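Local coordinates for Serine/threonine-protein kinase Tel1 (Chaetomium thermophilum, PDB 6SKY) that probably acts as an ATM-type serine/threonine kinase that senses DNA damage and phosphorylates proteins to activate checkpoint signalling, at residues L1804-Q1809 and H1865-N1870; I1768-S1773 and R1818-S1823. All coordinates share one frame; numbering follows the deposited sequence.

Contact 1: L1804-Q1809 and H1865-N1870; sequences LVLAYQ and HWLDVN
The six-membered ring of Trp1866 rests against Leu1806 and Ala1807 near the end of helix 1793-1808. Its atom CE3 lies 3.9 Å from Leu1806 CB. CZ3 lies against the backbone of Ala1807, 3.8 Å from its N. CH2, one atom further round the ring, meets Ala1807 CB at 4.0 Å. Leu1806 also touches the loop through its CD1 methyl. Its CG stands anti to the carbonyl carbon (chi1 -69°), and CD1 extends to Leu1867 CD2 at 3.8 Å. These two leucine side chains cross at about a right angle. The same CD1 lies 3.9 Å from Trp1866 O, a van der Waals contact with the backbone.

The indole is fixed from outside the two segments. NE1 donates a hydrogen bond to Gln1852 O, and His1803 makes an edge-to-face ring contact. Replacing Trp1866 by an alanine would probably open a gap beside Leu1806 and Ala1807 and leave Gln1852 O without this donor. Leu1849 of helix 1836-1849 touches both Leu1806 and Leu1867, while Leu1820 and Leu1824 of helix 1815-1827 also pack on Leu1867. The loop before helix 1871-1880 is thus anchored mainly by apolar side chains, with one indole hydrogen bond, in a buried seam between helices, in keeping with the alpha-solenoid architecture of this PIKK-family kinase.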
loop_
_atom_site.group_PDB
_atom_site.type_symbol
_atom_site.label_atom_id
_atom_site.label_comp_id
_atom_site.label_asym_id
_atom_site.label_seq_id
_atom_site.Cartn_x
_atom_site.Cartn_y
_atom_site.Cartn_z
ATOM N N LEU A 1804 47.010 -23.271 -33.000
ATOM C CA LEU A 1804 48.301 -23.376 -33.673
ATOM C C LEU A 1804 48.129 -23.622 -35.163
ATOM O O LEU A 1804 48.826 -23.015 -35.982
ATOM C CB LEU A 1804 49.135 -24.485 -33.046
ATOM C CG LEU A 1804 49.868 -24.132 -31.761
ATOM C CD1 LEU A 1804 50.428 -25.371 -31.141
ATOM C CD2 LEU A 1804 50.975 -23.172 -32.057
ATOM N N VAL A 1805 47.183 -24.478 -35.540
ATOM C CA VAL A 1805 46.967 -24.743 -36.957
ATOM C C VAL A 1805 46.429 -23.505 -37.664
ATOM O O VAL A 1805 46.908 -23.128 -38.745
ATOM C CB VAL A 1805 46.028 -25.943 -37.135
ATOM C CG1 VAL A 1805 45.616 -26.068 -38.571
ATOM C CG2 VAL A 1805 46.715 -27.191 -36.676
ATOM N N LEU A 1806 45.410 -22.864 -37.083
ATOM C CA LEU A 1806 44.819 -21.699 -37.728
ATOM C C LEU A 1806 45.825 -20.568 -37.849
ATOM O O LEU A 1806 45.833 -19.843 -38.846
ATOM C CB LEU A 1806 43.593 -21.231 -36.955
ATOM C CG LEU A 1806 42.348 -22.104 -36.953
ATOM C CD1 LEU A 1806 41.309 -21.475 -36.081
ATOM C CD2 LEU A 1806 41.819 -22.261 -38.333
ATOM N N ALA A 1807 46.682 -20.397 -36.846
ATOM C CA ALA A 1807 47.679 -19.343 -36.901
ATOM C C ALA A 1807 48.781 -19.671 -37.888
ATOM O O ALA A 1807 49.346 -18.763 -38.504
ATOM C CB ALA A 1807 48.273 -19.111 -35.519
ATOM N N TYR A 1808 49.113 -20.951 -38.042
ATOM C CA TYR A 1808 50.125 -21.341 -39.012
ATOM C C TYR A 1808 49.662 -21.056 -40.426
ATOM O O TYR A 1808 50.343 -20.356 -41.182
ATOM C CB TYR A 1808 50.455 -22.818 -38.854
ATOM C CG TYR A 1808 51.358 -23.360 -39.926
ATOM C CD1 TYR A 1808 52.682 -22.977 -39.996
ATOM C CD2 TYR A 1808 50.889 -24.270 -40.855
ATOM C CE1 TYR A 1808 53.509 -23.472 -40.966
ATOM C CE2 TYR A 1808 51.710 -24.771 -41.830
ATOM C CZ TYR A 1808 53.019 -24.370 -41.878
ATOM O OH TYR A 1808 53.847 -24.866 -42.850
ATOM N N GLN A 1809 48.505 -21.579 -40.806
ATOM C CA GLN A 1809 48.082 -21.390 -42.191
ATOM C C GLN A 1809 47.232 -20.138 -42.363
ATOM O O GLN A 1809 46.172 -20.163 -42.976
ATOM C CB GLN A 1809 47.351 -22.626 -42.690
ATOM C CG GLN A 1809 46.172 -23.029 -41.880
ATOM C CD GLN A 1809 45.724 -24.417 -42.208
ATOM O OE1 GLN A 1809 44.543 -24.669 -42.395
ATOM N NE2 GLN A 1809 46.666 -25.337 -42.279
ATOM N N HIS A 1865 37.563 -13.430 -36.958
ATOM C CA HIS A 1865 37.993 -13.990 -38.226
ATOM C C HIS A 1865 38.835 -15.244 -38.073
ATOM O O HIS A 1865 39.289 -15.784 -39.082
ATOM C CB HIS A 1865 38.773 -12.947 -39.023
ATOM C CG HIS A 1865 37.959 -11.754 -39.405
ATOM N ND1 HIS A 1865 38.507 -10.635 -39.991
ATOM C CD2 HIS A 1865 36.635 -11.504 -39.284
ATOM C CE1 HIS A 1865 37.556 -9.747 -40.212
ATOM N NE2 HIS A 1865 36.411 -10.249 -39.791
ATOM N N TRP A 1866 39.076 -15.710 -36.848
ATOM C CA TRP A 1866 39.720 -17.005 -36.674
ATOM C C TRP A 1866 38.895 -18.096 -37.338
ATOM O O TRP A 1866 39.387 -18.833 -38.194
ATOM C CB TRP A 1866 39.914 -17.303 -35.192
ATOM C CG TRP A 1866 41.056 -16.601 -34.561
ATOM C CD1 TRP A 1866 40.998 -15.699 -33.556
ATOM C CD2 TRP A 1866 42.436 -16.762 -34.874
ATOM N NE1 TRP A 1866 42.252 -15.279 -33.222
ATOM C CE2 TRP A 1866 43.155 -15.919 -34.021
ATOM C CE3 TRP A 1866 43.134 -17.535 -35.797
ATOM C CZ2 TRP A 1866 44.534 -15.824 -34.066
ATOM C CZ3 TRP A 1866 44.492 -17.436 -35.838
ATOM C CH2 TRP A 1866 45.182 -16.589 -34.981
ATOM N N LEU A 1867 37.634 -18.201 -36.961
ATOM C CA LEU A 1867 36.647 -19.036 -37.620
ATOM C C LEU A 1867 35.544 -18.127 -38.144
ATOM O O LEU A 1867 35.650 -16.904 -38.095
ATOM C CB LEU A 1867 36.105 -20.095 -36.665
ATOM C CG LEU A 1867 37.125 -21.076 -36.107
ATOM C CD1 LEU A 1867 36.477 -21.993 -35.112
ATOM C CD2 LEU A 1867 37.727 -21.872 -37.223
ATOM N N ASP A 1868 34.477 -18.725 -38.655
ATOM C CA ASP A 1868 33.300 -17.976 -39.089
ATOM C C ASP A 1868 32.108 -18.605 -38.389
ATOM O O ASP A 1868 31.495 -19.545 -38.897
ATOM C CB ASP A 1868 33.152 -17.982 -40.597
ATOM C CG ASP A 1868 33.905 -16.845 -41.256
ATOM O OD1 ASP A 1868 35.131 -16.742 -41.050
ATOM O OD2 ASP A 1868 33.274 -16.048 -41.978
ATOM N N VAL A 1869 31.788 -18.082 -37.219
ATOM C CA VAL A 1869 30.763 -18.649 -36.361
ATOM C C VAL A 1869 29.493 -17.833 -36.505
ATOM O O VAL A 1869 29.530 -16.599 -36.536
ATOM C CB VAL A 1869 31.234 -18.687 -34.899
ATOM C CG1 VAL A 1869 30.288 -19.495 -34.067
ATOM C CG2 VAL A 1869 32.618 -19.259 -34.821
ATOM N N ASN A 1870 28.369 -18.523 -36.619
ATOM C CA ASN A 1870 27.065 -17.890 -36.519
ATOM C C ASN A 1870 26.757 -17.724 -35.042
ATOM O O ASN A 1870 26.483 -18.706 -34.350
ATOM C CB ASN A 1870 26.013 -18.737 -37.219
ATOM C CG ASN A 1870 24.697 -18.032 -37.351
ATOM O OD1 ASN A 1870 23.701 -18.443 -36.768
ATOM N ND2 ASN A 1870 24.680 -16.956 -38.120
#

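Contact 2: I1768-S1773 and R1818-S1823; sequences IRLALS and RELSES
Arg1769 and Glu1819 lie near each other with opposite charges but stop short of a salt bridge. Arg1769 NH2 stays 4.4 Å from Glu1819 OE2, and the carboxylate oxygen sits obliquely to the guanidinium. Each charge has another partner. Arg1769 NH1 forms a salt bridge with Glu1750. Glu1819 OE2 makes a long ion pair of 3.9 Å with Arg1818 NH2, part of a network in which Arg1818 also reaches Glu1822 at long range. Any attraction across the contact is therefore likely to be modest.

Helices 1762-1771 and 1815-1827 meet here without being sequence neighbours, within the alpha-solenoid. Deeper in, Leu1770 and Leu1820 are both buried. They meet through single methyls, with Leu1770 CD1 4.4 Å from Leu1820 CD1, so the apolar contact is light. With chi1 at -73°, the Leu1770 side chain lies beside its own backbone N, and this brings CD1 up to Leu1820. Phe1752, from a loop, packs on Glu1819, Leu1820 and Ser1823 and covers this part of helix 1815-1827. One turn beyond Glu1819, Ser1823 OG donates to Glu1819 O at 2.7 Å, tilted 35° from the carbonyl plane. Ser1823 N reaches that same oxygen from the opposite face.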
loop_
_atom_site.group_PDB
_atom_site.type_symbol
_atom_site.label_atom_id
_atom_site.label_comp_id
_atom_site.label_asym_id
_atom_site.label_seq_id
_atom_site.Cartn_x
_atom_site.Cartn_y
_atom_site.Cartn_z
ATOM N N ILE A 1768 44.058 -35.158 -34.123
ATOM C CA ILE A 1768 45.071 -35.803 -34.955
ATOM C C ILE A 1768 44.961 -35.325 -36.394
ATOM O O ILE A 1768 45.968 -35.011 -37.039
ATOM C CB ILE A 1768 44.949 -37.332 -34.860
ATOM C CG1 ILE A 1768 45.249 -37.801 -33.444
ATOM C CG2 ILE A 1768 45.901 -37.990 -35.814
ATOM C CD1 ILE A 1768 44.979 -39.259 -33.229
ATOM N N ARG A 1769 43.736 -35.261 -36.922
ATOM C CA ARG A 1769 43.536 -34.842 -38.305
ATOM C C ARG A 1769 44.043 -33.429 -38.539
ATOM O O ARG A 1769 44.589 -33.127 -39.605
ATOM C CB ARG A 1769 42.059 -34.945 -38.659
ATOM C CG ARG A 1769 41.707 -34.445 -40.032
ATOM C CD ARG A 1769 41.965 -35.495 -41.083
ATOM N NE ARG A 1769 40.826 -35.622 -41.982
ATOM C CZ ARG A 1769 40.631 -34.865 -43.057
ATOM N NH1 ARG A 1769 39.559 -35.052 -43.814
ATOM N NH2 ARG A 1769 41.506 -33.922 -43.379
ATOM N N LEU A 1770 43.871 -32.547 -37.553
ATOM C CA LEU A 1770 44.355 -31.176 -37.682
ATOM C C LEU A 1770 45.868 -31.110 -37.545
ATOM O O LEU A 1770 46.542 -30.453 -38.343
ATOM C CB LEU A 1770 43.690 -30.285 -36.637
ATOM C CG LEU A 1770 42.230 -29.925 -36.866
ATOM C CD1 LEU A 1770 41.703 -29.136 -35.695
ATOM C CD2 LEU A 1770 42.102 -29.132 -38.140
ATOM N N ALA A 1771 46.421 -31.779 -36.534
ATOM C CA ALA A 1771 47.853 -31.693 -36.287
ATOM C C ALA A 1771 48.665 -32.327 -37.407
ATOM O O ALA A 1771 49.812 -31.930 -37.632
ATOM C CB ALA A 1771 48.196 -32.350 -34.954
ATOM N N LEU A 1772 48.104 -33.308 -38.114
ATOM C CA LEU A 1772 48.835 -33.911 -39.220
ATOM C C LEU A 1772 48.964 -32.973 -40.409
ATOM O O LEU A 1772 49.865 -33.155 -41.228
ATOM C CB LEU A 1772 48.160 -35.206 -39.663
ATOM C CG LEU A 1772 48.336 -36.425 -38.761
ATOM C CD1 LEU A 1772 47.568 -37.597 -39.319
ATOM C CD2 LEU A 1772 49.798 -36.773 -38.594
ATOM N N SER A 1773 48.097 -31.975 -40.515
ATOM C CA SER A 1773 48.095 -31.069 -41.653
ATOM C C SER A 1773 49.134 -29.961 -41.547
ATOM O O SER A 1773 49.171 -29.092 -42.422
ATOM C CB SER A 1773 46.707 -30.447 -41.816
ATOM O OG SER A 1773 46.381 -29.649 -40.695
ATOM N N ARG A 1818 38.344 -23.166 -43.376
ATOM C CA ARG A 1818 37.206 -23.489 -44.227
ATOM C C ARG A 1818 36.486 -24.737 -43.737
ATOM O O ARG A 1818 35.258 -24.748 -43.611
ATOM C CB ARG A 1818 37.681 -23.666 -45.664
ATOM C CG ARG A 1818 36.596 -24.079 -46.624
ATOM C CD ARG A 1818 37.174 -24.435 -47.978
ATOM N NE ARG A 1818 38.177 -25.487 -47.881
ATOM C CZ ARG A 1818 37.892 -26.779 -47.773
ATOM N NH1 ARG A 1818 36.630 -27.179 -47.742
ATOM N NH2 ARG A 1818 38.868 -27.671 -47.687
ATOM N N GLU A 1819 37.240 -25.792 -43.429
ATOM C CA GLU A 1819 36.619 -27.045 -43.010
ATOM C C GLU A 1819 35.879 -26.890 -41.688
ATOM O O GLU A 1819 34.725 -27.317 -41.554
ATOM C CB GLU A 1819 37.677 -28.136 -42.903
ATOM C CG GLU A 1819 38.340 -28.481 -44.215
ATOM C CD GLU A 1819 39.478 -29.467 -44.045
ATOM O OE1 GLU A 1819 40.161 -29.417 -43.001
ATOM O OE2 GLU A 1819 39.688 -30.296 -44.956
ATOM N N LEU A 1820 36.527 -26.276 -40.695
ATOM C CA LEU A 1820 35.907 -26.126 -39.386
ATOM C C LEU A 1820 34.714 -25.188 -39.438
ATOM O O LEU A 1820 33.695 -25.442 -38.792
ATOM C CB LEU A 1820 36.934 -25.623 -38.379
ATOM C CG LEU A 1820 37.902 -26.655 -37.820
ATOM C CD1 LEU A 1820 39.042 -25.970 -37.123
ATOM C CD2 LEU A 1820 37.175 -27.552 -36.864
ATOM N N SER A 1821 34.810 -24.104 -40.207
ATOM C CA SER A 1821 33.706 -23.163 -40.280
ATOM C C SER A 1821 32.540 -23.719 -41.081
ATOM O O SER A 1821 31.399 -23.300 -40.871
ATOM C CB SER A 1821 34.188 -21.851 -40.878
ATOM O OG SER A 1821 34.865 -22.082 -42.090
ATOM N N GLU A 1822 32.794 -24.654 -41.999
ATOM C CA GLU A 1822 31.687 -25.318 -42.670
ATOM C C GLU A 1822 31.042 -26.375 -41.792
ATOM O O GLU A 1822 29.826 -26.571 -41.866
ATOM C CB GLU A 1822 32.154 -25.947 -43.977
ATOM C CG GLU A 1822 32.446 -24.939 -45.063
ATOM C CD GLU A 1822 32.869 -25.586 -46.365
ATOM O OE1 GLU A 1822 33.185 -26.795 -46.359
ATOM O OE2 GLU A 1822 32.882 -24.883 -47.398
ATOM N N SER A 1823 31.826 -27.069 -40.968
ATOM C CA SER A 1823 31.245 -28.082 -40.096
ATOM C C SER A 1823 30.502 -27.476 -38.916
ATOM O O SER A 1823 29.533 -28.070 -38.433
ATOM C CB SER A 1823 32.330 -29.020 -39.589
ATOM O OG SER A 1823 33.182 -29.402 -40.642
#

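From the N terminus the segments come as 1768-1773, 1804-1809, 1818-1823 and 1865-1870. Contact 2 closes a loop of 44 residues between its segments. Contact 1 opens inside that loop and closes a loop of 55 residues between its segments, beyond the end of contact 2. The two loops therefore cross, and neither nests in the other. Their centres lie about 10 Å apart, and they touch directly. Val1805 CG2 packs on Leu1770 O at 3.7 Å, and Leu1867 CD2 on Leu1820 CB at 4.0 Å. Helices 1793-1808 and 1815-1827 follow each other in the chain. Through them helix 1762-1771 is tied to the loop before helix 1871-1880, far from the nucleotide site.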